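Local structure of GTPase-activating protein GYP1 (1FKM) at residues 220-223 with 228-231; 216-221 with 338-343; 198-203 with 232-237; 332-337 with 376-381; 238-243 with 326-331. The protein stimulates GTP hydrolysis by the Ypt/Rab GTPases Ypt1 and Ypt7, through its all-helical TBC (Rab-GAP) domain, supplying catalytic arginine and glutamine fingers in trans. One frame throughout, in Å; residues are numbered along the deposited sequence.

Contact 1: residues 220-223 with 228-231; sequences NHFQ and EFIQ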
# COMPACT_ATOMS: atom_id res chain seq x y z
N ASN A 220 21.62 -19.70 9.45
CA ASN A 220 23.03 -20.06 9.50
C ASN A 220 23.66 -20.01 8.11
O ASN A 220 24.82 -19.64 7.96
CB ASN A 220 23.20 -21.46 10.11
CG ASN A 220 22.81 -21.51 11.58
OD1 ASN A 220 22.57 -22.59 12.13
ND2 ASN A 220 22.74 -20.35 12.22
N HIS A 221 22.90 -20.39 7.08
CA HIS A 221 23.42 -20.36 5.72
C HIS A 221 23.73 -18.91 5.34
O HIS A 221 24.76 -18.63 4.73
CB HIS A 221 22.42 -20.95 4.73
CG HIS A 221 22.88 -20.91 3.31
ND1 HIS A 221 23.90 -21.71 2.83
CD2 HIS A 221 22.48 -20.15 2.26
CE1 HIS A 221 24.09 -21.45 1.55
NE2 HIS A 221 23.24 -20.51 1.18
N PHE A 222 22.82 -18.01 5.69
CA PHE A 222 23.01 -16.59 5.39
C PHE A 222 24.29 -16.10 6.05
O PHE A 222 25.07 -15.36 5.45
CB PHE A 222 21.82 -15.77 5.91
CG PHE A 222 20.62 -15.78 5.01
CD1 PHE A 222 20.62 -16.48 3.81
CD2 PHE A 222 19.47 -15.06 5.36
CE1 PHE A 222 19.51 -16.47 2.96
CE2 PHE A 222 18.36 -15.04 4.52
CZ PHE A 222 18.37 -15.74 3.33
N GLN A 223 24.51 -16.49 7.30
CA GLN A 223 25.71 -16.08 8.01
C GLN A 223 26.96 -16.56 7.29
O GLN A 223 27.90 -15.80 7.08
CB GLN A 223 25.71 -16.61 9.45
CG GLN A 223 24.86 -15.80 10.42
CD GLN A 223 25.27 -14.34 10.48
OE1 GLN A 223 25.06 -13.57 9.54
NE2 GLN A 223 25.88 -13.95 11.60
N GLU A 228 23.18 -10.34 4.60
CA GLU A 228 22.59 -9.54 5.68
C GLU A 228 21.14 -9.27 5.32
O GLU A 228 20.85 -8.90 4.20
CB GLU A 228 23.35 -8.22 5.83
CG GLU A 228 24.85 -8.39 6.04
CD GLU A 228 25.56 -7.07 6.26
OE1 GLU A 228 24.89 -6.02 6.33
OE2 GLU A 228 26.81 -7.07 6.35
N PHE A 229 20.23 -9.44 6.27
CA PHE A 229 18.82 -9.20 5.97
C PHE A 229 18.56 -7.82 5.36
O PHE A 229 17.71 -7.68 4.49
CB PHE A 229 17.96 -9.41 7.22
CG PHE A 229 17.68 -10.86 7.51
CD1 PHE A 229 18.68 -11.68 8.03
CD2 PHE A 229 16.43 -11.41 7.24
CE1 PHE A 229 18.44 -13.04 8.27
CE2 PHE A 229 16.18 -12.76 7.47
CZ PHE A 229 17.18 -13.58 7.98
N ILE A 230 19.29 -6.81 5.81
CA ILE A 230 19.11 -5.47 5.28
C ILE A 230 19.32 -5.40 3.76
O ILE A 230 18.67 -4.62 3.07
CB ILE A 230 20.07 -4.46 5.98
CG1 ILE A 230 19.64 -3.02 5.66
CG2 ILE A 230 21.49 -4.69 5.51
CD1 ILE A 230 18.35 -2.60 6.33
N GLN A 231 20.21 -6.24 3.24
CA GLN A 231 20.51 -6.22 1.81
C GLN A 231 19.35 -6.57 0.88
O GLN A 231 19.40 -6.27 -0.31
CB GLN A 231 21.70 -7.13 1.52
CG GLN A 231 22.95 -6.67 2.24
CD GLN A 231 24.11 -7.63 2.10
OE1 GLN A 231 23.95 -8.84 2.29
NE2 GLN A 231 25.28 -7.10 1.77
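Phe222, near the end of helix 216-224, and Phe229, on the turn that leads into helix 230-238, meet as an aromatic pair. In both residues CG is anti to the carbonyl carbon (chi1 -81° and -79°), which directs each ring into the contact. The pair is offset edge-to-face: the edge of the Phe222 ring is turned toward the face of Phe229, with the ring centroids 5.4 Å apart and the planes at 68°. Phe222 CD2 makes the closest approach, 3.7 Å from Phe229 CE1, and CE2 beside it lies 3.9 Å from Phe229 CZ. On the same turn, Gln231, extended at chi2, reaches with OE1 to accept an almost straight hydrogen bond from Glu228 N at 2.9 Å; the donor stands above the amide's carbonyl plane. The backbone closes the turn the other way, Gln231 N giving a 2.9 Å bond to Glu228 O. Phe229 also reaches Val204, Leu207 and Val211 of helix 198-214, while Phe222 touches Thr351. No hydrogen bond joins the two segments, so their contact rests on dispersion and the weak electrostatics of ring hydrogens near a pi cloud, between two buried rings.

Contact 2: residues 216-221 with 338-343; sequences ADLYNH and KWSDQL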
# COMPACT_ATOMS: atom_id res chain seq x y z
N ALA A 216 16.49 -21.97 11.55
CA ALA A 216 17.87 -21.75 11.96
C ALA A 216 18.87 -22.13 10.88
O ALA A 216 19.91 -21.50 10.74
CB ALA A 216 18.15 -22.54 13.24
N ASP A 217 18.55 -23.16 10.10
CA ASP A 217 19.44 -23.61 9.04
C ASP A 217 19.59 -22.54 7.95
O ASP A 217 20.69 -22.31 7.46
CB ASP A 217 18.93 -24.91 8.43
CG ASP A 217 19.02 -26.08 9.39
OD1 ASP A 217 20.10 -26.28 9.99
OD2 ASP A 217 18.01 -26.80 9.56
N LEU A 218 18.49 -21.90 7.57
CA LEU A 218 18.57 -20.86 6.55
C LEU A 218 19.33 -19.68 7.13
O LEU A 218 20.18 -19.08 6.47
CB LEU A 218 17.17 -20.42 6.12
CG LEU A 218 17.12 -19.25 5.13
CD1 LEU A 218 17.88 -19.59 3.86
CD2 LEU A 218 15.66 -18.92 4.81
N TYR A 219 19.04 -19.36 8.39
CA TYR A 219 19.70 -18.26 9.07
C TYR A 219 21.21 -18.49 9.08
O TYR A 219 21.99 -17.59 8.76
CB TYR A 219 19.20 -18.15 10.51
CG TYR A 219 19.71 -16.93 11.24
CD1 TYR A 219 19.06 -15.70 11.11
CD2 TYR A 219 20.84 -16.99 12.04
CE1 TYR A 219 19.53 -14.56 11.77
CE2 TYR A 219 21.33 -15.86 12.70
CZ TYR A 219 20.67 -14.65 12.56
OH TYR A 219 21.14 -13.54 13.21
N ASN A 220 21.62 -19.70 9.45
CA ASN A 220 23.03 -20.06 9.50
C ASN A 220 23.66 -20.01 8.11
O ASN A 220 24.82 -19.64 7.96
CB ASN A 220 23.20 -21.46 10.11
CG ASN A 220 22.81 -21.51 11.58
OD1 ASN A 220 22.57 -22.59 12.13
ND2 ASN A 220 22.74 -20.35 12.22
N HIS A 221 22.90 -20.39 7.08
CA HIS A 221 23.42 -20.36 5.72
C HIS A 221 23.73 -18.91 5.34
O HIS A 221 24.76 -18.63 4.73
CB HIS A 221 22.42 -20.95 4.73
CG HIS A 221 22.88 -20.91 3.31
ND1 HIS A 221 23.90 -21.71 2.83
CD2 HIS A 221 22.48 -20.15 2.26
CE1 HIS A 221 24.09 -21.45 1.55
NE2 HIS A 221 23.24 -20.51 1.18
N LYS A 338 9.36 -19.55 2.02
CA LYS A 338 8.87 -20.28 0.87
C LYS A 338 10.02 -20.65 -0.06
O LYS A 338 9.99 -21.69 -0.73
CB LYS A 338 7.83 -19.45 0.11
CG LYS A 338 7.29 -20.13 -1.13
CD LYS A 338 6.22 -19.29 -1.81
CE LYS A 338 5.71 -19.96 -3.08
NZ LYS A 338 5.12 -21.30 -2.82
N TRP A 339 11.04 -19.80 -0.10
CA TRP A 339 12.21 -20.02 -0.95
C TRP A 339 13.36 -20.70 -0.21
O TRP A 339 14.43 -20.92 -0.78
CB TRP A 339 12.70 -18.68 -1.51
CG TRP A 339 11.62 -17.80 -2.05
CD1 TRP A 339 11.26 -16.56 -1.60
CD2 TRP A 339 10.74 -18.08 -3.15
NE1 TRP A 339 10.22 -16.06 -2.33
CE2 TRP A 339 9.88 -16.97 -3.29
CE3 TRP A 339 10.60 -19.17 -4.02
CZ2 TRP A 339 8.88 -16.92 -4.27
CZ3 TRP A 339 9.61 -19.12 -5.00
CH2 TRP A 339 8.77 -17.99 -5.12
N SER A 340 13.14 -21.03 1.06
CA SER A 340 14.17 -21.65 1.89
C SER A 340 15.03 -22.73 1.22
O SER A 340 16.26 -22.62 1.20
CB SER A 340 13.54 -22.22 3.16
OG SER A 340 14.54 -22.63 4.07
N ASP A 341 14.40 -23.78 0.70
CA ASP A 341 15.16 -24.86 0.06
C ASP A 341 16.04 -24.34 -1.08
O ASP A 341 17.20 -24.73 -1.20
CB ASP A 341 14.21 -25.94 -0.47
CG ASP A 341 13.39 -26.57 0.64
OD1 ASP A 341 13.99 -27.02 1.64
OD2 ASP A 341 12.15 -26.63 0.51
N GLN A 342 15.48 -23.47 -1.91
CA GLN A 342 16.22 -22.90 -3.04
C GLN A 342 17.39 -22.03 -2.56
O GLN A 342 18.49 -22.10 -3.11
CB GLN A 342 15.29 -22.05 -3.91
CG GLN A 342 14.30 -22.85 -4.73
CD GLN A 342 13.29 -21.95 -5.44
OE1 GLN A 342 12.33 -21.48 -4.84
NE2 GLN A 342 13.52 -21.70 -6.73
N LEU A 343 17.14 -21.21 -1.55
CA LEU A 343 18.17 -20.31 -1.01
C LEU A 343 19.37 -21.06 -0.45
O LEU A 343 20.51 -20.59 -0.54
CB LEU A 343 17.56 -19.40 0.07
CG LEU A 343 16.56 -18.36 -0.46
CD1 LEU A 343 15.83 -17.68 0.70
CD2 LEU A 343 17.29 -17.34 -1.31
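Leu218 and His221, one turn apart on helix 216-224 of the all-helical TBC-type fold, face Ser340 and Leu343 of the short helix 340-343, so that two distant parts of the chain are brought side by side. The apolar part belongs to Leu218. With CG anti to the backbone N (chi1 175°), its two methyls reach toward different partners: CD1 rests 3.8 Å from Leu343 CB, and CD2 lies 3.9 Å from Ser340 OG. The two leucine side chains meet at a slant, and Leu343 is also covered by Phe354 and Leu355 of helix 348-355. The contact of Leu218 with Ser340 is van der Waals only, since a methyl offers the hydroxyl no hydrogen bond. That hydroxyl is held instead by Asp215, whose OD2 is its hydrogen-bond partner. The other carboxylate oxygen, OD1, accepts from Leu218 N, so Asp215 ties the first turn of helix 216-224 to the start of helix 340-343. The remaining polar approach is at the imidazole. His221 NE2 is hydrogen-bonded to Met346 O, just past the short helix, which holds NE2 beside the C-terminal end of 340-343. Held there, the imidazole brings CD2 to 3.5 Å and NE2 to 3.2 Å from Leu343 O.

Contact 3: residues 198-203 with 232-237; sequences PGILRQ and FAFRWM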
# COMPACT_ATOMS: atom_id res chain seq x y z
N PRO A 198 14.16 4.49 11.83
CA PRO A 198 14.33 3.53 12.92
C PRO A 198 13.31 2.41 12.85
O PRO A 198 13.59 1.28 13.23
CB PRO A 198 14.19 4.40 14.16
CG PRO A 198 13.26 5.48 13.72
CD PRO A 198 13.82 5.83 12.36
N GLY A 199 12.11 2.72 12.35
CA GLY A 199 11.07 1.71 12.25
C GLY A 199 11.42 0.59 11.29
O GLY A 199 11.10 -0.57 11.55
N ILE A 200 12.06 0.92 10.18
CA ILE A 200 12.44 -0.08 9.20
C ILE A 200 13.57 -0.95 9.74
O ILE A 200 13.56 -2.17 9.58
CB ILE A 200 12.92 0.56 7.88
CG1 ILE A 200 11.80 1.41 7.26
CG2 ILE A 200 13.38 -0.54 6.91
CD1 ILE A 200 10.52 0.66 6.98
N LEU A 201 14.56 -0.33 10.38
CA LEU A 201 15.68 -1.08 10.95
C LEU A 201 15.17 -2.05 12.01
O LEU A 201 15.67 -3.17 12.12
CB LEU A 201 16.72 -0.13 11.55
CG LEU A 201 17.48 0.74 10.54
CD1 LEU A 201 18.43 1.70 11.27
CD2 LEU A 201 18.26 -0.15 9.58
N ARG A 202 14.17 -1.63 12.77
CA ARG A 202 13.59 -2.48 13.81
C ARG A 202 12.84 -3.65 13.16
O ARG A 202 12.87 -4.77 13.65
CB ARG A 202 12.64 -1.67 14.68
CG ARG A 202 12.05 -2.43 15.86
CD ARG A 202 11.14 -1.54 16.69
NE ARG A 202 9.99 -1.07 15.92
CZ ARG A 202 9.76 0.21 15.62
NH1 ARG A 202 10.60 1.16 16.02
NH2 ARG A 202 8.68 0.54 14.92
N GLN A 203 12.16 -3.36 12.05
CA GLN A 203 11.41 -4.39 11.31
C GLN A 203 12.36 -5.45 10.76
O GLN A 203 12.09 -6.65 10.84
CB GLN A 203 10.65 -3.75 10.15
CG GLN A 203 9.38 -3.03 10.54
CD GLN A 203 8.28 -3.99 10.94
OE1 GLN A 203 8.28 -4.52 12.06
NE2 GLN A 203 7.34 -4.24 10.03
N PHE A 232 18.30 -7.19 1.41
CA PHE A 232 17.15 -7.50 0.58
C PHE A 232 15.85 -7.10 1.25
O PHE A 232 14.88 -6.74 0.58
CB PHE A 232 17.14 -9.00 0.21
CG PHE A 232 16.94 -9.92 1.39
CD1 PHE A 232 15.67 -10.17 1.90
CD2 PHE A 232 18.04 -10.55 1.98
CE1 PHE A 232 15.49 -11.02 2.98
CE2 PHE A 232 17.87 -11.41 3.06
CZ PHE A 232 16.59 -11.65 3.57
N ALA A 233 15.84 -7.12 2.58
CA ALA A 233 14.64 -6.80 3.34
C ALA A 233 14.34 -5.32 3.54
O ALA A 233 13.20 -4.96 3.87
CB ALA A 233 14.69 -7.49 4.70
N PHE A 234 15.32 -4.45 3.37
CA PHE A 234 15.01 -3.04 3.56
C PHE A 234 13.91 -2.64 2.58
O PHE A 234 12.94 -1.98 2.95
CB PHE A 234 16.23 -2.13 3.32
CG PHE A 234 15.90 -0.67 3.47
CD1 PHE A 234 15.77 -0.10 4.73
CD2 PHE A 234 15.63 0.11 2.35
CE1 PHE A 234 15.37 1.22 4.88
CE2 PHE A 234 15.23 1.44 2.49
CZ PHE A 234 15.10 1.99 3.75
N ARG A 235 14.06 -3.04 1.32
CA ARG A 235 13.07 -2.70 0.31
C ARG A 235 11.73 -3.37 0.62
O ARG A 235 10.68 -2.77 0.41
CB ARG A 235 13.56 -3.12 -1.08
CG ARG A 235 12.79 -2.47 -2.22
CD ARG A 235 13.35 -2.89 -3.58
NE ARG A 235 13.12 -4.30 -3.87
CZ ARG A 235 13.55 -4.92 -4.96
NH1 ARG A 235 14.24 -4.26 -5.88
NH2 ARG A 235 13.29 -6.21 -5.14
N TRP A 236 11.78 -4.60 1.12
CA TRP A 236 10.55 -5.32 1.47
C TRP A 236 9.77 -4.52 2.51
O TRP A 236 8.56 -4.37 2.42
CB TRP A 236 10.88 -6.69 2.07
CG TRP A 236 11.43 -7.71 1.10
CD1 TRP A 236 11.88 -7.50 -0.17
CD2 TRP A 236 11.59 -9.11 1.36
NE1 TRP A 236 12.32 -8.69 -0.72
CE2 TRP A 236 12.15 -9.69 0.20
CE3 TRP A 236 11.32 -9.93 2.46
CZ2 TRP A 236 12.45 -11.05 0.11
CZ3 TRP A 236 11.62 -11.29 2.38
CH2 TRP A 236 12.17 -11.83 1.21
N MSE A 237 10.49 -4.01 3.50
CA MSE A 237 9.87 -3.24 4.57
C MSE A 237 9.48 -1.82 4.14
O MSE A 237 8.37 -1.37 4.39
CB MSE A 237 10.80 -3.17 5.77
CG MSE A 237 10.29 -3.93 6.97
SE MSE A 237 9.85 -5.76 6.56
CE MSE A 237 11.47 -6.61 7.17
O HOH W 1 7.58 -2.60 7.45
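Helices 198-214 and 230-238 of the TBC domain cross here, their short segments running at 122° with axes 9.5 Å apart, and Ile200 and Gln203 of the first pack on Phe234 and Met237 (selenomethionine) of the second. CG2 of Ile200, anti to the backbone N, presses on the Phe234 ring, 3.3 Å from CD1, a tight fit, while CD1 of the other Ile200 branch lies 3.9 Å from Met237 O. The Phe234 side chain is about 7 Å from that of Gln131, the glutamine finger, so this packing lies near that finger. An alanine in place of Ile200 is likely to open a gap between the helices and leave the Phe234 ring freer to turn. One turn on, Met237 CG comes 3.2 Å from Gln203 CB, where the two side chains meet at a slant. Met237 bends at chi2 and chi3, its chi1 (-112°) lying away from a staggered position, and this carries CE over the Gln203 backbone, 3.7 Å from Gln203 O. Gln203 NE2 is hydrogen-bonded to Asn325 O on helix 324-338. A water also accepts from Gln203 NE2 at 3.1 Å and donates a weak bond to Met237 O at 3.4 Å.

Contact 4: residues 332-337 with 376-381; sequences CAAFLI and FIWQSL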
# COMPACT_ATOMS: atom_id res chain seq x y z
N CYS A 332 6.47 -11.27 5.51
CA CYS A 332 7.83 -11.30 4.97
C CYS A 332 8.54 -12.60 5.34
O CYS A 332 9.28 -13.15 4.53
CB CYS A 332 8.65 -10.11 5.47
SG CYS A 332 8.21 -8.54 4.68
N ALA A 333 8.32 -13.07 6.56
CA ALA A 333 8.95 -14.31 7.00
C ALA A 333 8.40 -15.50 6.20
O ALA A 333 9.17 -16.34 5.73
CB ALA A 333 8.69 -14.52 8.50
N ALA A 334 7.09 -15.55 6.02
CA ALA A 334 6.47 -16.64 5.27
C ALA A 334 6.90 -16.60 3.80
O ALA A 334 7.10 -17.64 3.17
CB ALA A 334 4.95 -16.57 5.38
N PHE A 335 7.05 -15.39 3.27
CA PHE A 335 7.47 -15.19 1.88
C PHE A 335 8.87 -15.75 1.70
O PHE A 335 9.13 -16.55 0.80
CB PHE A 335 7.45 -13.69 1.55
CG PHE A 335 7.80 -13.36 0.12
CD1 PHE A 335 7.07 -13.92 -0.94
CD2 PHE A 335 8.81 -12.46 -0.18
CE1 PHE A 335 7.35 -13.57 -2.27
CE2 PHE A 335 9.10 -12.11 -1.50
CZ PHE A 335 8.37 -12.67 -2.54
N LEU A 336 9.78 -15.33 2.58
CA LEU A 336 11.16 -15.78 2.54
C LEU A 336 11.28 -17.29 2.71
O LEU A 336 11.95 -17.95 1.92
CB LEU A 336 11.98 -15.09 3.64
CG LEU A 336 13.46 -15.49 3.73
CD1 LEU A 336 14.19 -15.14 2.43
CD2 LEU A 336 14.10 -14.78 4.91
N ILE A 337 10.64 -17.82 3.74
CA ILE A 337 10.70 -19.25 4.03
C ILE A 337 10.23 -20.10 2.85
O ILE A 337 10.66 -21.25 2.70
CB ILE A 337 9.87 -19.60 5.29
CG1 ILE A 337 10.45 -18.87 6.51
CG2 ILE A 337 9.89 -21.11 5.54
CD1 ILE A 337 11.91 -19.15 6.77
N PHE A 376 -0.85 -15.31 8.84
CA PHE A 376 -1.85 -15.10 9.89
C PHE A 376 -1.71 -16.15 10.98
O PHE A 376 -1.78 -15.84 12.17
CB PHE A 376 -3.27 -15.15 9.33
CG PHE A 376 -4.33 -15.01 10.38
CD1 PHE A 376 -4.55 -13.78 11.01
CD2 PHE A 376 -5.06 -16.12 10.80
CE1 PHE A 376 -5.49 -13.66 12.03
CE2 PHE A 376 -6.00 -16.00 11.83
CZ PHE A 376 -6.21 -14.77 12.45
N ILE A 377 -1.54 -17.40 10.57
CA ILE A 377 -1.39 -18.49 11.53
C ILE A 377 -0.11 -18.29 12.34
O ILE A 377 -0.12 -18.45 13.55
CB ILE A 377 -1.34 -19.86 10.80
CG1 ILE A 377 -2.73 -20.20 10.27
CG2 ILE A 377 -0.82 -20.95 11.75
CD1 ILE A 377 -2.76 -21.34 9.27
N TRP A 378 0.99 -17.93 11.67
CA TRP A 378 2.25 -17.73 12.39
C TRP A 378 2.12 -16.61 13.42
O TRP A 378 2.57 -16.74 14.56
CB TRP A 378 3.38 -17.39 11.41
CG TRP A 378 3.76 -18.53 10.52
CD1 TRP A 378 3.09 -19.72 10.37
CD2 TRP A 378 4.88 -18.59 9.64
NE1 TRP A 378 3.74 -20.51 9.45
CE2 TRP A 378 4.84 -19.84 8.99
CE3 TRP A 378 5.93 -17.70 9.34
CZ2 TRP A 378 5.80 -20.23 8.04
CZ3 TRP A 378 6.89 -18.09 8.40
CH2 TRP A 378 6.81 -19.34 7.77
N GLN A 379 1.49 -15.52 13.00
CA GLN A 379 1.29 -14.39 13.89
C GLN A 379 0.41 -14.78 15.09
O GLN A 379 0.68 -14.37 16.21
CB GLN A 379 0.63 -13.22 13.14
CG GLN A 379 0.12 -12.12 14.05
CD GLN A 379 -0.59 -11.01 13.30
OE1 GLN A 379 0.03 -10.04 12.87
NE2 GLN A 379 -1.90 -11.17 13.10
N SER A 380 -0.63 -15.57 14.83
CA SER A 380 -1.53 -16.00 15.89
C SER A 380 -0.82 -16.87 16.92
O SER A 380 -1.09 -16.78 18.12
CB SER A 380 -2.72 -16.76 15.30
OG SER A 380 -3.45 -15.95 14.39
N LEU A 381 0.08 -17.72 16.44
CA LEU A 381 0.84 -18.60 17.32
C LEU A 381 1.79 -17.80 18.18
O LEU A 381 1.94 -18.07 19.38
CB LEU A 381 1.62 -19.62 16.49
CG LEU A 381 0.79 -20.72 15.84
CD1 LEU A 381 1.64 -21.50 14.84
CD2 LEU A 381 0.25 -21.64 16.91
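Ala333, Ala334 and Ile337 of helix 324-338 together receive the indole of Trp378 from the C-terminal helix 365-382, in a helix-helix crossing of this all-helical domain; the short segments run at 124° with their axes 10.5 Å apart. Ala333 comes first, its CB lying in the plane of the indole at the ring edge, 4.0 Å from Trp378 CZ3. The next residue, Ala334, lets the ring come right down onto the backbone: its CA is 3.5 Å from Trp378 CZ3. Its methyl takes a face instead of an edge, a CH-pi contact with CB 4.2 Å from the centroid of the Trp378 six-membered ring and 22° off its normal. Small side chains at both positions admit the flat group this closely. The indole gets there because CG of Trp378 is anti to the carbonyl carbon (chi1 -68°), and Phe330 packs against the same side chain. A serine here instead of Trp378 would probably lose the indole surface against Ala333, Ala334 and Ile337 and leave a gap beside them. A turn after Ala333, Ile337 meets the next atom along the same rim, its CG1 near the ring plane and 3.9 Å from Trp378 CH2.

Contact 5: residues 238-243 with 326-331; sequences NCLLMR and EFHVFV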
# COMPACT_ATOMS: atom_id res chain seq x y z
N ASN A 238 10.42 -1.13 3.48
CA ASN A 238 10.21 0.24 3.05
C ASN A 238 9.03 0.44 2.11
O ASN A 238 8.32 1.44 2.20
CB ASN A 238 11.50 0.77 2.39
CG ASN A 238 11.53 2.28 2.28
OD1 ASN A 238 11.29 2.98 3.27
ND2 ASN A 238 11.83 2.79 1.10
N CYS A 239 8.80 -0.52 1.21
CA CYS A 239 7.70 -0.41 0.25
C CYS A 239 6.61 -1.45 0.48
O CYS A 239 5.80 -1.71 -0.41
CB CYS A 239 8.25 -0.55 -1.18
SG CYS A 239 9.71 0.47 -1.53
N LEU A 240 6.59 -2.04 1.67
CA LEU A 240 5.60 -3.07 2.01
C LEU A 240 5.48 -4.15 0.93
O LEU A 240 4.37 -4.49 0.49
CB LEU A 240 4.23 -2.43 2.27
CG LEU A 240 4.11 -1.50 3.49
CD1 LEU A 240 2.68 -1.00 3.60
CD2 LEU A 240 4.50 -2.24 4.76
N LEU A 241 6.62 -4.70 0.50
CA LEU A 241 6.67 -5.76 -0.50
C LEU A 241 6.18 -5.41 -1.90
O LEU A 241 6.18 -6.27 -2.79
CB LEU A 241 5.92 -7.00 0.00
CG LEU A 241 6.63 -7.88 1.04
CD1 LEU A 241 5.70 -8.98 1.52
CD2 LEU A 241 7.88 -8.48 0.41
N MSE A 242 5.79 -4.16 -2.12
CA MSE A 242 5.29 -3.76 -3.43
C MSE A 242 6.25 -4.00 -4.58
O MSE A 242 5.83 -4.32 -5.69
CB MSE A 242 4.91 -2.29 -3.43
CG MSE A 242 3.62 -1.97 -2.73
SE MSE A 242 3.27 -0.11 -3.03
CE MSE A 242 3.12 -0.17 -4.97
N ARG A 243 7.54 -3.84 -4.32
CA ARG A 243 8.54 -4.02 -5.37
C ARG A 243 8.86 -5.48 -5.64
O ARG A 243 9.71 -5.79 -6.47
CB ARG A 243 9.82 -3.27 -4.98
CG ARG A 243 9.58 -1.81 -4.65
CD ARG A 243 9.30 -0.99 -5.89
NE ARG A 243 10.53 -0.72 -6.64
CZ ARG A 243 11.51 0.05 -6.19
NH1 ARG A 243 11.41 0.64 -5.00
NH2 ARG A 243 12.60 0.24 -6.92
N GLU A 326 3.66 -5.46 12.54
CA GLU A 326 3.67 -6.83 13.04
C GLU A 326 3.23 -7.82 11.96
O GLU A 326 3.95 -8.76 11.64
CB GLU A 326 2.76 -6.96 14.26
CG GLU A 326 2.63 -8.37 14.80
CD GLU A 326 1.65 -8.46 15.96
OE1 GLU A 326 1.14 -7.40 16.40
OE2 GLU A 326 1.38 -9.58 16.43
N PHE A 327 2.04 -7.60 11.40
CA PHE A 327 1.55 -8.51 10.37
C PHE A 327 2.49 -8.57 9.17
O PHE A 327 2.72 -9.64 8.60
CB PHE A 327 0.16 -8.08 9.89
CG PHE A 327 -0.47 -9.05 8.94
CD1 PHE A 327 -0.70 -10.37 9.33
CD2 PHE A 327 -0.81 -8.67 7.64
CE1 PHE A 327 -1.26 -11.30 8.44
CE2 PHE A 327 -1.36 -9.58 6.75
CZ PHE A 327 -1.59 -10.90 7.15
N HIS A 328 3.05 -7.42 8.78
CA HIS A 328 3.95 -7.38 7.64
C HIS A 328 5.20 -8.22 7.86
O HIS A 328 5.69 -8.86 6.94
CB HIS A 328 4.35 -5.94 7.29
CG HIS A 328 5.11 -5.83 6.01
ND1 HIS A 328 4.58 -6.25 4.80
CD2 HIS A 328 6.36 -5.38 5.73
CE1 HIS A 328 5.47 -6.06 3.84
NE2 HIS A 328 6.56 -5.54 4.38
N VAL A 329 5.71 -8.21 9.09
CA VAL A 329 6.91 -8.99 9.40
C VAL A 329 6.63 -10.48 9.20
O VAL A 329 7.48 -11.21 8.70
CB VAL A 329 7.38 -8.75 10.85
CG1 VAL A 329 8.45 -9.76 11.23
CG2 VAL A 329 7.95 -7.34 10.98
N PHE A 330 5.45 -10.94 9.60
CA PHE A 330 5.12 -12.35 9.41
C PHE A 330 4.92 -12.71 7.95
O PHE A 330 5.27 -13.81 7.52
CB PHE A 330 3.89 -12.72 10.25
CG PHE A 330 4.20 -12.88 11.71
CD1 PHE A 330 4.77 -14.06 12.18
CD2 PHE A 330 3.99 -11.84 12.60
CE1 PHE A 330 5.13 -14.20 13.52
CE2 PHE A 330 4.34 -11.96 13.95
CZ PHE A 330 4.91 -13.15 14.41
N VAL A 331 4.35 -11.79 7.17
CA VAL A 331 4.16 -12.02 5.74
C VAL A 331 5.55 -12.13 5.10
O VAL A 331 5.78 -12.99 4.24
CB VAL A 331 3.38 -10.87 5.07
CG1 VAL A 331 3.38 -11.03 3.56
CG2 VAL A 331 1.95 -10.85 5.59
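Leu241, in the turn that follows helix 230-238, packs on His328 and Val331 of helix 324-338. Its CB sits at the edge of the imidazole, in the ring plane and 4.0 Å from His328 CE1. CG moves in to 3.5 Å from the same CE1, and at the tip CD1 lies between the two partners, 3.7 Å from both His328 CE1 and Val331 CG1. Leu240 approaches the same imidazole over a face: its CD2 stands over the middle of the ring, 3.8 Å from the His328 ring centroid and 8° off the normal, a CH-pi contact. One leucine therefore covers a face of His328 while CB of its neighbour sits at the edge. Leu240, with positive phi (48°), is the C-prime residue of a Schellman motif that ends the helix, and a type I' turn runs from Cys239 to Met242. Within the motif Leu241 N bonds to Trp236 O, and His328 NE2 bonds to this oxygen too, so the helix end and the histidine are held by one carbonyl. His328 ND1 is hydrogen-bonded to Tyr257 OH, which fixes the rotation of the ring at its other nitrogen. The contact is buried among helices: Leu240 leans on Leu136 of helix 133-145, Val331 on Tyr257 of helix 247-261, and Val331 also touches Ala375 of helix 365-382.

From the N terminus, contact 3 opens first, at 198-203, and closes at 232-237; the short loop of contact 1, from 220-223 to 228-231, lies wholly within it. Contact 2 leaves from 216-221, overlapping the start of contact 1, crosses contact 3 and closes only at 338-343. Contact 5 (238-243 to 326-331) falls inside this long loop, spanning the unmodelled region. Contact 4 starts at 332-337 and ends at 376-381, crossing contact 2. Helix 324-338 carries segments of contacts 4 and 5 and is also touched from contacts 1, 2 and 3: Met237 of contact 3 meets Cys332, and Leu336 touches Phe229, Leu218 and Leu343, so helices 198-214 to 230-238 are tied to the C-terminal helix.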